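Local coordinates for protein cellobiose 2-epimerase (Spirochaeta thermophila DSM 6192, PDB 5ZIG) that probably catalyses the reversible epimerisation of cellobiose to 4-O-beta-D-glucopyranosyl-D-mannose, converting the glucose unit at its reducing end to mannose, at residues 29-34 against 65-70; 346-351 against 358-363; 202-207 against 211-216; 264-267 against 272-275; 226-231 against 236-241. All coordinates share one frame; numbering follows the deposited sequence.

Interaction 1: residues 29-34 against 65-70; sequences FWLGQQ and WTFSQA
The phenyl ring of F67, on helix 57-73, reaches across to the last turn of helix 7-31 and touches W30 and L31 there. The side-chain contacts are apolar. W30 offers its CB, which lies at the edge of the F67 ring, near its plane, 3.9 Å from CZ, while the indole leads away. L31 CD2 approaches the ring from an oblique direction and comes to 3.6 Å from F67 CE1. With CG of F67 anti to its carbonyl carbon (chi1 -76°), the far rim of the ring, CE1 and CZ, does the touching. Polar bonds lie beside the contact, at the helix end. G32 is the first residue to leave helical angles, and Q34 folds back so that its NE2 donates to L31 O at 3.2 Å, on a lone pair in the carbonyl plane and nearly straight (167°). Q34 OE1 is held by N85, and W30 NE1 donates to E359. In this alpha/alpha barrel, helix 77-94 joins the contact through A82, which touches L31, Q34 and F67, while the other flank of helix 57-73 packs on helices 119-136 and 384-402.

Interaction 2: residues 346-351 against 358-363; sequences RFIMDH and GEWFWA
I348 lays its CG2 methyl on one face of the W360 indole. The methyl carbon is 3.6 Å from the centroid of the six-membered ring and 21° off its normal, a CH-pi contact; it sits toward the rim, closest to W360 CH2 at 3.4 Å. CG2 is the branch of I348 anti to its backbone N, and this turns it toward the indole. The second touch is weakly polar: H351 O lies in the plane of the F361 ring, at its edge, 3.6 Å from CD1. The two aromatic residues therefore meet helix 336-352 differently, W360 with a face and F361 with a rim. In this alpha/alpha-barrel family the loop after helix 336-352 folds back on the helix's last turns; here it does so without regular structure and leads into strand 363-364, an edge strand of a four-stranded antiparallel sheet. Further out, the bond from W360 NE1 to Q21 of helix 7-31 helps to set the turn of the indole, which also packs on I26 and W315. The backbone of W360 is held at both ends. Its N donates to E359 OE1 at 2.6 Å, meeting the carboxylate from above its plane, and its O accepts from K381, which also forms a salt bridge with E359 OE1. F361 is tied through its backbone to L352, the residue after H351.

Interaction 3: residues 202-207 against 211-216; sequences STLFRT and PRVREA
F205 meets V213 and R214 between helices 202-207 and 211-216, which run almost antiparallel, their axes 8.8 Å apart at closest approach and 153° between directions: an alpha-hairpin closed by a very short turn. The apolar contacts centre on V213. It points into the interface and spreads its two methyls, CG1 reaching F205 CB at 3.9 Å and CG2 reaching L204 CD2 at 4.1 Å, the L204 and V213 side chains lying about at right angles. W146 of helix 139-156 also touches both L204 and V213. The second kind of contact is aromatic against arginine. R214 CB comes obliquely to F205 CE1 at 3.4 Å; then the arginine chain, bent at chi3, swings its guanidinium back so that F205 CZ stands over one of its faces, 3.5 Å from NH1. Ring and guanidinium planes are 75° apart, so a rim carbon of the phenyl, and not its face, meets the flat of the cation. Polar bonds lie off the interface: T207 OG1 and N both donate to T203 O, from opposite faces of its plane, the hydroxyl at 2.6 Å, and R206 pairs with E263 of helix 251-269. Between these two segments the contact is mostly dispersion, with partly exposed R214 laid against the rim of F205; the flat cation can rest on an apolar carbon while its N-H groups stay directed along their own plane.

Interaction 4: residues 264-267 against 272-275; sequences SVEL and PLPE
L273 sets its two methyls against V265 and E266 of helix 251-269, just after the chain has turned back from that helix. The closely packed part is the buried one, V265 and L273, and it is aliphatic. V265 CG1, the methyl anti to the backbone N (chi1 174°), fits against two residues at once, P274 CD at 3.7 Å and L273 CD2 at 4.0 Å. L273 CD2 also lies 3.9 Å from E266 N, so the leucine rests directly on the helix backbone; T262, one turn earlier in the helix, also touches the leucine. I221 of helix 211-228 touches V265 as well. The solvent side is made by E266 and P274, both partly exposed. The extended chain of E266 passes across L273 at about a right angle, CD1 being the methyl it meets. E266 CB is 3.9 Å from that L273 CD1, and OE2 is 3.7 Å from it, a van der Waals touch of a charged oxygen on a methyl, not a bond. P274 takes the N-cap position of helix 275-294. Cut back to alanine, L273 loses both methyls, which would probably leave a gap against V265 and the stem of E266 without its partner. The chemistry ties helix 251-269 to the loop that leads into helix 275-294 through shape and burial of methyls, with the glutamate lending its hydrocarbon stem to the packing while its charge can stay at the solvent side.

Interaction 5: residues 226-231 against 236-241; sequences THIAPS and LYFAED
F238 holds its CG anti to the carbonyl carbon (chi1 -53°), which carries the ring from the strand to the end of helix 211-228, against H227 and I228; chi2 of 86° then turns the ring so that CE2 and CZ lead. These two rim atoms meet backbone more than side chain. F238 CE2 lies 3.4 Å from H227 O and CZ lies 3.8 Å from I228 CA, both partners standing oblique to the ring. The side chains add one looser touch, I228 CG1 to F238 CE1 at 4.2 Å. The carbonyl contact is a weakly polar one, a ring carbon near an oxygen approached obliquely, and the rest is dispersion. The helix ends here in a wider pi-type turn, A229 being the first residue to leave helical angles. In this alpha/alpha barrel the contact packs the helix end on strand 237-238, the middle strand of an antiparallel sheet whose other strands, 189-190 and 244-245, come before the helix and after 237-238. The strand is tied by backbone bonds, F238 to K189 and Y237 to M245. W242 completes the aromatic group: it stacks with the H227 ring, meets the F238 ring with planes at about 60°, and touches I228. Replacing F238 with a serine would probably open a gap at the last helical turn, leaving I228 without this ring and W242 with one ring fewer to hold its tilt. M191 and H194 of helix 191-208 also touch the I228 side chain.

In the fold
Interactions 1, 3 and 5 are buried, whereas interactions 2 and 4 are partly buried. Interactions 2, 4 and 5 lie where a helix gives way to the chain returning from it, in 5 as a strand of a sheet. Interaction 3 pairs two successive helices across a short turn, and interaction 1 pairs two consecutive helices joined by a longer connection. Interactions 3 and 5 share helix 211-228, at its two ends. Interactions 3 and 4 adjoin, L267 packing on S202, F205 and R206. Interactions 1 and 2 touch through a probable W30-E359 hydrogen bond and F29 packing on E359. Aromatic rings do the work in 1, 2, 3 and 5, while 4 relies on aliphatic groups.

Interaction 1: residues 29-34 against 65-70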
# COMPACT_ATOMS: atom_id res chain seq x y z
N PHE A 29 -16.71 0.79 10.05
CA PHE A 29 -17.38 0.68 8.77
C PHE A 29 -17.05 -0.65 8.11
O PHE A 29 -17.95 -1.33 7.60
CB PHE A 29 -16.99 1.86 7.88
CG PHE A 29 -17.43 1.73 6.45
CD1 PHE A 29 -18.59 2.37 6.01
CD2 PHE A 29 -16.65 1.05 5.53
CE1 PHE A 29 -18.98 2.30 4.68
CE2 PHE A 29 -17.05 0.95 4.20
CZ PHE A 29 -18.22 1.59 3.78
N TRP A 30 -15.79 -1.07 8.15
CA TRP A 30 -15.42 -2.31 7.48
C TRP A 30 -15.92 -3.52 8.26
O TRP A 30 -16.34 -4.51 7.66
CB TRP A 30 -13.92 -2.37 7.26
CG TRP A 30 -13.52 -1.39 6.22
CD1 TRP A 30 -12.80 -0.24 6.41
CD2 TRP A 30 -13.84 -1.45 4.82
NE1 TRP A 30 -12.65 0.42 5.21
CE2 TRP A 30 -13.27 -0.31 4.22
CE3 TRP A 30 -14.54 -2.36 4.02
CZ2 TRP A 30 -13.39 -0.05 2.84
CZ3 TRP A 30 -14.64 -2.11 2.66
CH2 TRP A 30 -14.07 -0.97 2.09
N LEU A 31 -15.92 -3.44 9.60
CA LEU A 31 -16.46 -4.52 10.42
C LEU A 31 -17.88 -4.85 10.03
O LEU A 31 -18.29 -6.01 10.14
CB LEU A 31 -16.42 -4.14 11.90
CG LEU A 31 -15.15 -4.47 12.69
CD1 LEU A 31 -15.30 -4.04 14.15
CD2 LEU A 31 -14.84 -5.93 12.59
N GLY A 32 -18.65 -3.85 9.59
CA GLY A 32 -20.00 -4.07 9.14
C GLY A 32 -20.14 -4.51 7.70
O GLY A 32 -21.25 -4.47 7.17
N GLN A 33 -19.05 -4.94 7.04
CA GLN A 33 -19.09 -5.31 5.62
C GLN A 33 -18.60 -6.74 5.38
O GLN A 33 -18.16 -7.05 4.28
CB GLN A 33 -18.27 -4.35 4.77
CG GLN A 33 -18.58 -2.89 4.99
CD GLN A 33 -19.76 -2.44 4.19
OE1 GLN A 33 -20.48 -3.25 3.61
NE2 GLN A 33 -19.97 -1.13 4.14
N GLN A 34 -18.64 -7.59 6.41
CA GLN A 34 -18.32 -8.99 6.26
C GLN A 34 -19.55 -9.76 5.76
O GLN A 34 -20.67 -9.53 6.22
CB GLN A 34 -17.84 -9.55 7.60
CG GLN A 34 -16.81 -8.66 8.31
CD GLN A 34 -16.29 -9.26 9.59
OE1 GLN A 34 -15.59 -10.28 9.58
NE2 GLN A 34 -16.64 -8.64 10.71
N TRP A 65 -4.70 -7.79 6.37
CA TRP A 65 -3.62 -7.01 6.96
C TRP A 65 -4.18 -5.98 7.93
O TRP A 65 -3.70 -5.87 9.07
CB TRP A 65 -2.78 -6.33 5.87
CG TRP A 65 -1.58 -5.53 6.42
CD1 TRP A 65 -0.30 -5.98 6.58
CD2 TRP A 65 -1.58 -4.16 6.85
NE1 TRP A 65 0.50 -4.98 7.09
CE2 TRP A 65 -0.27 -3.85 7.25
CE3 TRP A 65 -2.56 -3.16 6.90
CZ2 TRP A 65 0.09 -2.59 7.74
CZ3 TRP A 65 -2.19 -1.89 7.39
CH2 TRP A 65 -0.88 -1.63 7.79
N THR A 66 -5.24 -5.28 7.53
CA THR A 66 -5.76 -4.21 8.38
C THR A 66 -6.19 -4.74 9.75
O THR A 66 -5.79 -4.19 10.78
CB THR A 66 -6.92 -3.51 7.68
OG1 THR A 66 -6.41 -2.67 6.63
CG2 THR A 66 -7.73 -2.65 8.66
N PHE A 67 -6.95 -5.83 9.78
CA PHE A 67 -7.49 -6.29 11.06
C PHE A 67 -6.47 -7.03 11.91
O PHE A 67 -6.63 -7.09 13.14
CB PHE A 67 -8.73 -7.16 10.83
CG PHE A 67 -9.95 -6.34 10.48
CD1 PHE A 67 -10.63 -5.66 11.46
CD2 PHE A 67 -10.35 -6.21 9.17
CE1 PHE A 67 -11.73 -4.88 11.15
CE2 PHE A 67 -11.45 -5.44 8.85
CZ PHE A 67 -12.14 -4.78 9.82
N SER A 68 -5.44 -7.60 11.29
CA SER A 68 -4.30 -8.10 12.06
C SER A 68 -3.62 -6.96 12.83
O SER A 68 -3.36 -7.07 14.03
CB SER A 68 -3.32 -8.77 11.11
OG SER A 68 -3.89 -9.93 10.53
N GLN A 69 -3.30 -5.87 12.13
CA GLN A 69 -2.59 -4.75 12.73
C GLN A 69 -3.44 -4.06 13.78
O GLN A 69 -2.92 -3.59 14.80
CB GLN A 69 -2.17 -3.76 11.64
CG GLN A 69 -1.26 -4.39 10.58
CD GLN A 69 0.14 -4.64 11.11
OE1 GLN A 69 0.52 -4.10 12.15
NE2 GLN A 69 0.92 -5.46 10.39
N ALA A 70 -4.76 -4.00 13.55
CA ALA A 70 -5.66 -3.37 14.51
C ALA A 70 -5.77 -4.20 15.79
O ALA A 70 -5.83 -3.64 16.89
CB ALA A 70 -7.03 -3.15 13.89

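Interaction 2: residues 346-351 against 358-363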
# COMPACT_ATOMS: atom_id res chain seq x y z
N ARG A 346 -5.12 17.76 7.46
CA ARG A 346 -6.26 18.66 7.51
C ARG A 346 -7.12 18.51 6.27
O ARG A 346 -8.36 18.47 6.36
CB ARG A 346 -5.75 20.10 7.67
CG ARG A 346 -6.82 21.13 8.00
CD ARG A 346 -7.73 20.65 9.12
NE ARG A 346 -8.66 21.69 9.54
CZ ARG A 346 -9.72 21.47 10.31
NH1 ARG A 346 -9.96 20.24 10.75
NH2 ARG A 346 -10.52 22.48 10.65
N PHE A 347 -6.49 18.39 5.10
CA PHE A 347 -7.26 18.19 3.88
C PHE A 347 -8.10 16.91 3.97
O PHE A 347 -9.29 16.91 3.64
CB PHE A 347 -6.33 18.14 2.66
CG PHE A 347 -7.07 18.12 1.36
CD1 PHE A 347 -7.52 19.30 0.79
CD2 PHE A 347 -7.35 16.90 0.73
CE1 PHE A 347 -8.23 19.29 -0.39
CE2 PHE A 347 -8.05 16.87 -0.45
CZ PHE A 347 -8.49 18.08 -1.02
N ILE A 348 -7.49 15.83 4.47
CA ILE A 348 -8.19 14.56 4.62
C ILE A 348 -9.37 14.71 5.56
O ILE A 348 -10.49 14.28 5.26
CB ILE A 348 -7.23 13.48 5.14
CG1 ILE A 348 -6.10 13.21 4.15
CG2 ILE A 348 -7.99 12.19 5.45
CD1 ILE A 348 -4.96 12.39 4.76
N MET A 349 -9.13 15.28 6.75
CA MET A 349 -10.21 15.47 7.72
C MET A 349 -11.32 16.36 7.16
O MET A 349 -12.50 16.12 7.41
CB MET A 349 -9.65 16.07 9.01
CG MET A 349 -8.80 15.10 9.83
SD MET A 349 -9.72 13.69 10.47
CE MET A 349 -10.46 14.36 11.95
N ASP A 350 -10.95 17.40 6.41
CA ASP A 350 -11.93 18.37 5.93
C ASP A 350 -12.80 17.81 4.81
O ASP A 350 -13.99 18.12 4.73
CB ASP A 350 -11.22 19.63 5.44
CG ASP A 350 -10.83 20.54 6.57
OD1 ASP A 350 -11.65 20.69 7.50
OD2 ASP A 350 -9.72 21.10 6.51
N HIS A 351 -12.22 17.01 3.92
CA HIS A 351 -12.94 16.69 2.69
C HIS A 351 -13.05 15.20 2.39
O HIS A 351 -14.10 14.77 1.89
CB HIS A 351 -12.27 17.43 1.52
CG HIS A 351 -12.05 18.90 1.78
ND1 HIS A 351 -13.08 19.77 2.08
CD2 HIS A 351 -10.92 19.65 1.78
CE1 HIS A 351 -12.59 20.98 2.26
NE2 HIS A 351 -11.28 20.94 2.08
N GLY A 358 -20.12 7.24 5.62
CA GLY A 358 -19.10 6.37 6.16
C GLY A 358 -17.79 6.33 5.42
O GLY A 358 -17.71 6.71 4.31
N GLU A 359 -16.74 5.92 6.12
CA GLU A 359 -15.39 5.81 5.60
C GLU A 359 -14.86 7.08 4.94
O GLU A 359 -15.16 8.15 5.32
CB GLU A 359 -15.30 4.62 4.64
CG GLU A 359 -14.24 3.60 4.91
CD GLU A 359 -12.96 3.87 4.16
OE1 GLU A 359 -12.91 4.70 3.28
OE2 GLU A 359 -12.00 3.24 4.47
N TRP A 360 -14.06 6.91 3.93
CA TRP A 360 -13.49 7.96 3.16
C TRP A 360 -13.91 7.91 1.70
O TRP A 360 -14.06 6.88 1.14
CB TRP A 360 -11.96 7.91 3.21
CG TRP A 360 -11.23 8.09 4.54
CD1 TRP A 360 -11.73 8.00 5.79
CD2 TRP A 360 -9.85 8.35 4.72
NE1 TRP A 360 -10.81 8.18 6.70
CE2 TRP A 360 -9.63 8.42 6.09
CE3 TRP A 360 -8.79 8.53 3.87
CZ2 TRP A 360 -8.38 8.67 6.61
CZ3 TRP A 360 -7.58 8.78 4.40
CH2 TRP A 360 -7.39 8.85 5.75
N PHE A 361 -14.14 9.06 1.09
CA PHE A 361 -14.38 9.10 -0.34
C PHE A 361 -13.16 8.57 -1.09
O PHE A 361 -12.03 8.70 -0.63
CB PHE A 361 -14.72 10.53 -0.77
CG PHE A 361 -16.05 11.02 -0.23
CD1 PHE A 361 -16.14 12.15 0.58
CD2 PHE A 361 -17.22 10.32 -0.53
CE1 PHE A 361 -17.38 12.58 1.07
CE2 PHE A 361 -18.46 10.75 -0.05
CZ PHE A 361 -18.54 11.89 0.75
N TRP A 362 -13.41 7.93 -2.24
CA TRP A 362 -12.31 7.58 -3.14
C TRP A 362 -11.54 8.82 -3.57
O TRP A 362 -10.31 8.78 -3.69
CB TRP A 362 -12.86 6.85 -4.37
CG TRP A 362 -11.80 6.56 -5.39
CD1 TRP A 362 -11.20 7.45 -6.25
CD2 TRP A 362 -11.22 5.28 -5.69
NE1 TRP A 362 -10.28 6.82 -7.03
CE2 TRP A 362 -10.27 5.48 -6.72
CE3 TRP A 362 -11.42 3.99 -5.18
CZ2 TRP A 362 -9.51 4.44 -7.24
CZ3 TRP A 362 -10.65 2.96 -5.70
CH2 TRP A 362 -9.71 3.19 -6.72
N ALA A 363 -12.25 9.92 -3.85
CA ALA A 363 -11.62 11.12 -4.38
C ALA A 363 -12.58 12.31 -4.28
O ALA A 363 -13.81 12.16 -4.25
CB ALA A 363 -11.18 10.92 -5.83

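Interaction 3: residues 202-207 against 211-216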
# COMPACT_ATOMS: atom_id res chain seq x y z
N SER A 202 9.88 -6.55 3.14
CA SER A 202 10.25 -5.85 4.37
C SER A 202 9.52 -6.44 5.58
O SER A 202 10.13 -6.73 6.61
CB SER A 202 9.96 -4.35 4.26
OG SER A 202 10.84 -3.71 3.34
N THR A 203 8.21 -6.67 5.43
CA THR A 203 7.40 -7.19 6.53
C THR A 203 7.66 -8.68 6.77
O THR A 203 7.69 -9.13 7.93
CB THR A 203 5.91 -6.90 6.25
OG1 THR A 203 5.66 -5.50 6.43
CG2 THR A 203 4.97 -7.68 7.17
N LEU A 204 7.85 -9.47 5.71
CA LEU A 204 8.22 -10.88 5.91
C LEU A 204 9.58 -10.99 6.58
O LEU A 204 9.78 -11.83 7.47
CB LEU A 204 8.20 -11.64 4.56
CG LEU A 204 8.50 -13.14 4.61
CD1 LEU A 204 7.48 -13.90 5.48
CD2 LEU A 204 8.64 -13.77 3.23
N PHE A 205 10.51 -10.10 6.22
CA PHE A 205 11.82 -10.08 6.88
C PHE A 205 11.72 -9.60 8.33
O PHE A 205 12.39 -10.14 9.22
CB PHE A 205 12.79 -9.20 6.10
CG PHE A 205 14.16 -9.11 6.72
CD1 PHE A 205 15.05 -10.17 6.62
CD2 PHE A 205 14.56 -7.97 7.40
CE1 PHE A 205 16.30 -10.09 7.19
CE2 PHE A 205 15.81 -7.88 7.97
CZ PHE A 205 16.69 -8.94 7.86
N ARG A 206 10.90 -8.57 8.59
CA ARG A 206 10.69 -8.15 9.97
C ARG A 206 10.13 -9.29 10.80
O ARG A 206 10.53 -9.48 11.96
CB ARG A 206 9.74 -6.95 10.03
CG ARG A 206 9.42 -6.55 11.47
CD ARG A 206 8.48 -5.31 11.55
NE ARG A 206 9.24 -4.09 11.37
CZ ARG A 206 9.27 -3.38 10.25
NH1 ARG A 206 8.57 -3.78 9.19
NH2 ARG A 206 10.00 -2.27 10.20
N THR A 207 9.22 -10.07 10.23
CA THR A 207 8.55 -11.15 10.96
C THR A 207 9.49 -12.34 11.20
O THR A 207 9.37 -13.01 12.23
CB THR A 207 7.30 -11.59 10.17
OG1 THR A 207 6.52 -10.43 9.79
CG2 THR A 207 6.42 -12.58 10.96
N PRO A 211 17.45 -14.58 6.06
CA PRO A 211 18.36 -13.85 5.16
C PRO A 211 17.97 -13.91 3.68
O PRO A 211 18.38 -13.02 2.91
CB PRO A 211 19.72 -14.53 5.41
CG PRO A 211 19.61 -15.08 6.79
CD PRO A 211 18.17 -15.51 6.95
N ARG A 212 17.22 -14.92 3.25
CA ARG A 212 16.84 -14.99 1.84
C ARG A 212 15.89 -13.85 1.49
O ARG A 212 15.96 -13.29 0.39
CB ARG A 212 16.23 -16.35 1.51
CG ARG A 212 17.23 -17.49 1.59
CD ARG A 212 16.90 -18.62 0.63
NE ARG A 212 16.33 -18.13 -0.62
CZ ARG A 212 15.06 -18.26 -0.97
NH1 ARG A 212 14.20 -18.87 -0.15
NH2 ARG A 212 14.63 -17.78 -2.13
N VAL A 213 15.03 -13.47 2.42
CA VAL A 213 14.21 -12.29 2.21
C VAL A 213 15.09 -11.05 2.10
O VAL A 213 14.90 -10.21 1.21
CB VAL A 213 13.16 -12.14 3.32
CG1 VAL A 213 11.99 -11.24 2.83
CG2 VAL A 213 12.67 -13.50 3.70
N ARG A 214 16.07 -10.91 3.01
CA ARG A 214 16.88 -9.69 3.01
C ARG A 214 17.64 -9.57 1.70
O ARG A 214 17.83 -8.45 1.18
CB ARG A 214 17.87 -9.68 4.18
CG ARG A 214 19.09 -8.77 3.92
CD ARG A 214 20.31 -9.08 4.78
NE ARG A 214 20.39 -8.18 5.93
CZ ARG A 214 20.26 -8.57 7.19
NH1 ARG A 214 20.07 -9.85 7.48
NH2 ARG A 214 20.33 -7.68 8.18
N GLU A 215 18.09 -10.70 1.16
CA GLU A 215 18.80 -10.68 -0.11
C GLU A 215 17.88 -10.27 -1.26
O GLU A 215 18.28 -9.49 -2.13
CB GLU A 215 19.44 -12.06 -0.35
CG GLU A 215 20.61 -12.29 0.63
CD GLU A 215 21.16 -13.71 0.64
OE1 GLU A 215 20.58 -14.61 -0.01
OE2 GLU A 215 22.18 -13.93 1.33
N ALA A 216 16.65 -10.79 -1.28
CA ALA A 216 15.69 -10.31 -2.28
C ALA A 216 15.42 -8.82 -2.12
O ALA A 216 15.28 -8.10 -3.12
CB ALA A 216 14.39 -11.12 -2.20

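Interaction 4: residues 264-267 against 272-275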
# COMPACT_ATOMS: atom_id res chain seq x y z
N SER A 264 12.81 -0.51 4.16
CA SER A 264 13.64 -1.64 3.76
C SER A 264 15.12 -1.39 4.02
O SER A 264 15.83 -2.28 4.52
CB SER A 264 13.39 -1.97 2.28
OG SER A 264 13.67 -0.84 1.47
N VAL A 265 15.61 -0.18 3.71
CA VAL A 265 17.03 0.14 3.90
C VAL A 265 17.34 0.31 5.39
O VAL A 265 18.47 0.05 5.83
CB VAL A 265 17.43 1.36 3.06
CG1 VAL A 265 18.90 1.82 3.36
CG2 VAL A 265 17.31 1.06 1.60
N GLU A 266 16.35 0.70 6.20
CA GLU A 266 16.52 0.66 7.64
C GLU A 266 16.60 -0.78 8.16
O GLU A 266 17.45 -1.11 8.99
CB GLU A 266 15.40 1.43 8.33
CG GLU A 266 15.61 1.61 9.83
CD GLU A 266 14.90 2.85 10.39
OE1 GLU A 266 14.90 3.02 11.62
OE2 GLU A 266 14.35 3.65 9.60
N LEU A 267 15.72 -1.66 7.66
CA LEU A 267 15.82 -3.06 8.07
C LEU A 267 17.16 -3.66 7.67
O LEU A 267 17.67 -4.56 8.35
CB LEU A 267 14.67 -3.87 7.47
CG LEU A 267 13.31 -3.70 8.13
CD1 LEU A 267 12.25 -4.36 7.25
CD2 LEU A 267 13.31 -4.28 9.55
N PRO A 272 21.62 5.32 11.96
CA PRO A 272 21.21 6.15 10.82
C PRO A 272 21.37 5.43 9.49
O PRO A 272 22.22 4.54 9.37
CB PRO A 272 22.17 7.33 10.90
CG PRO A 272 23.43 6.72 11.43
CD PRO A 272 22.96 5.71 12.46
N LEU A 273 20.58 5.82 8.50
CA LEU A 273 20.63 5.16 7.20
C LEU A 273 21.86 5.63 6.42
O LEU A 273 22.52 6.60 6.80
CB LEU A 273 19.32 5.43 6.45
CG LEU A 273 18.18 4.44 6.74
CD1 LEU A 273 17.58 4.66 8.12
CD2 LEU A 273 17.07 4.52 5.68
N PRO A 274 22.23 4.92 5.35
CA PRO A 274 23.39 5.34 4.56
C PRO A 274 23.18 6.69 3.90
O PRO A 274 22.07 7.05 3.52
CB PRO A 274 23.53 4.23 3.51
CG PRO A 274 22.92 3.03 4.18
CD PRO A 274 21.78 3.56 5.00
N GLU A 275 24.28 7.44 3.77
CA GLU A 275 24.23 8.75 3.15
C GLU A 275 23.83 8.67 1.68
O GLU A 275 23.15 9.56 1.17
CB GLU A 275 25.58 9.46 3.29
CG GLU A 275 26.00 9.70 4.72
CD GLU A 275 24.98 10.52 5.51
OE1 GLU A 275 24.29 11.37 4.90
OE2 GLU A 275 24.88 10.31 6.74

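Interaction 5: residues 226-231 against 236-241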
# COMPACT_ATOMS: atom_id res chain seq x y z
N THR A 226 18.44 1.85 -9.74
CA THR A 226 19.02 1.90 -11.08
C THR A 226 17.97 2.06 -12.18
O THR A 226 18.17 2.85 -13.10
CB THR A 226 19.85 0.64 -11.38
OG1 THR A 226 20.82 0.41 -10.35
CG2 THR A 226 20.57 0.80 -12.70
N HIS A 227 16.88 1.30 -12.12
CA HIS A 227 15.93 1.29 -13.22
C HIS A 227 14.66 2.09 -12.92
O HIS A 227 14.20 2.85 -13.78
CB HIS A 227 15.55 -0.15 -13.62
CG HIS A 227 16.72 -0.99 -14.06
ND1 HIS A 227 17.52 -0.66 -15.14
CD2 HIS A 227 17.23 -2.14 -13.56
CE1 HIS A 227 18.47 -1.57 -15.28
NE2 HIS A 227 18.32 -2.48 -14.33
N ILE A 228 14.08 1.96 -11.73
CA ILE A 228 12.76 2.52 -11.47
C ILE A 228 12.84 3.97 -11.04
O ILE A 228 12.12 4.83 -11.55
CB ILE A 228 12.00 1.66 -10.45
CG1 ILE A 228 11.90 0.22 -10.97
CG2 ILE A 228 10.63 2.30 -10.16
CD1 ILE A 228 10.84 -0.67 -10.31
N ALA A 229 13.74 4.28 -10.10
CA ALA A 229 13.84 5.62 -9.52
C ALA A 229 15.27 6.15 -9.62
O ALA A 229 15.90 6.45 -8.60
CB ALA A 229 13.38 5.59 -8.06
N PRO A 230 15.82 6.28 -10.84
CA PRO A 230 17.19 6.81 -10.93
C PRO A 230 17.29 8.28 -10.59
O PRO A 230 18.24 8.70 -9.92
CB PRO A 230 17.58 6.53 -12.39
CG PRO A 230 16.25 6.55 -13.14
CD PRO A 230 15.24 5.97 -12.17
N SER A 231 16.31 9.07 -11.02
CA SER A 231 16.30 10.51 -10.82
C SER A 231 15.34 10.84 -9.66
O SER A 231 15.52 10.26 -8.58
CB SER A 231 15.96 11.21 -12.14
OG SER A 231 14.56 11.22 -12.34
N LEU A 236 7.07 4.51 -14.53
CA LEU A 236 5.89 3.67 -14.37
C LEU A 236 6.07 2.27 -14.96
O LEU A 236 5.87 1.27 -14.26
CB LEU A 236 4.67 4.36 -14.99
CG LEU A 236 4.24 5.65 -14.30
CD1 LEU A 236 3.03 6.26 -14.99
CD2 LEU A 236 3.94 5.41 -12.83
N TYR A 237 6.47 2.19 -16.23
CA TYR A 237 6.30 0.99 -17.04
C TYR A 237 7.60 0.67 -17.77
O TYR A 237 8.25 1.58 -18.31
CB TYR A 237 5.16 1.18 -18.05
CG TYR A 237 3.82 1.58 -17.46
CD1 TYR A 237 3.17 0.76 -16.54
CD2 TYR A 237 3.18 2.76 -17.86
CE1 TYR A 237 1.94 1.11 -16.00
CE2 TYR A 237 1.93 3.11 -17.34
CZ TYR A 237 1.32 2.28 -16.41
OH TYR A 237 0.09 2.62 -15.90
N PHE A 238 7.96 -0.61 -17.82
CA PHE A 238 9.29 -0.99 -18.30
C PHE A 238 9.23 -2.28 -19.12
O PHE A 238 8.48 -3.20 -18.81
CB PHE A 238 10.26 -1.18 -17.13
CG PHE A 238 10.34 0.01 -16.20
CD1 PHE A 238 9.43 0.16 -15.16
CD2 PHE A 238 11.32 0.98 -16.37
CE1 PHE A 238 9.51 1.27 -14.29
CE2 PHE A 238 11.41 2.07 -15.52
CZ PHE A 238 10.50 2.22 -14.47
N ALA A 239 10.07 -2.33 -20.16
CA ALA A 239 10.27 -3.56 -20.93
C ALA A 239 10.99 -4.61 -20.08
O ALA A 239 11.40 -4.35 -18.95
CB ALA A 239 11.08 -3.29 -22.20
N GLU A 240 11.15 -5.80 -20.65
CA GLU A 240 11.84 -6.88 -19.94
C GLU A 240 13.25 -6.46 -19.55
O GLU A 240 13.66 -6.66 -18.40
CB GLU A 240 11.86 -8.15 -20.80
CG GLU A 240 12.04 -9.42 -20.00
CD GLU A 240 12.50 -10.60 -20.86
OE1 GLU A 240 12.88 -10.37 -22.03
OE2 GLU A 240 12.46 -11.75 -20.36
N ASP A 241 13.99 -5.85 -20.48
CA ASP A 241 15.34 -5.35 -20.21
C ASP A 241 15.34 -3.98 -19.52
O ASP A 241 16.37 -3.30 -19.54
CB ASP A 241 16.16 -5.30 -21.50
CG ASP A 241 15.63 -4.29 -22.51
OD1 ASP A 241 14.66 -3.56 -22.22
OD2 ASP A 241 16.20 -4.23 -23.62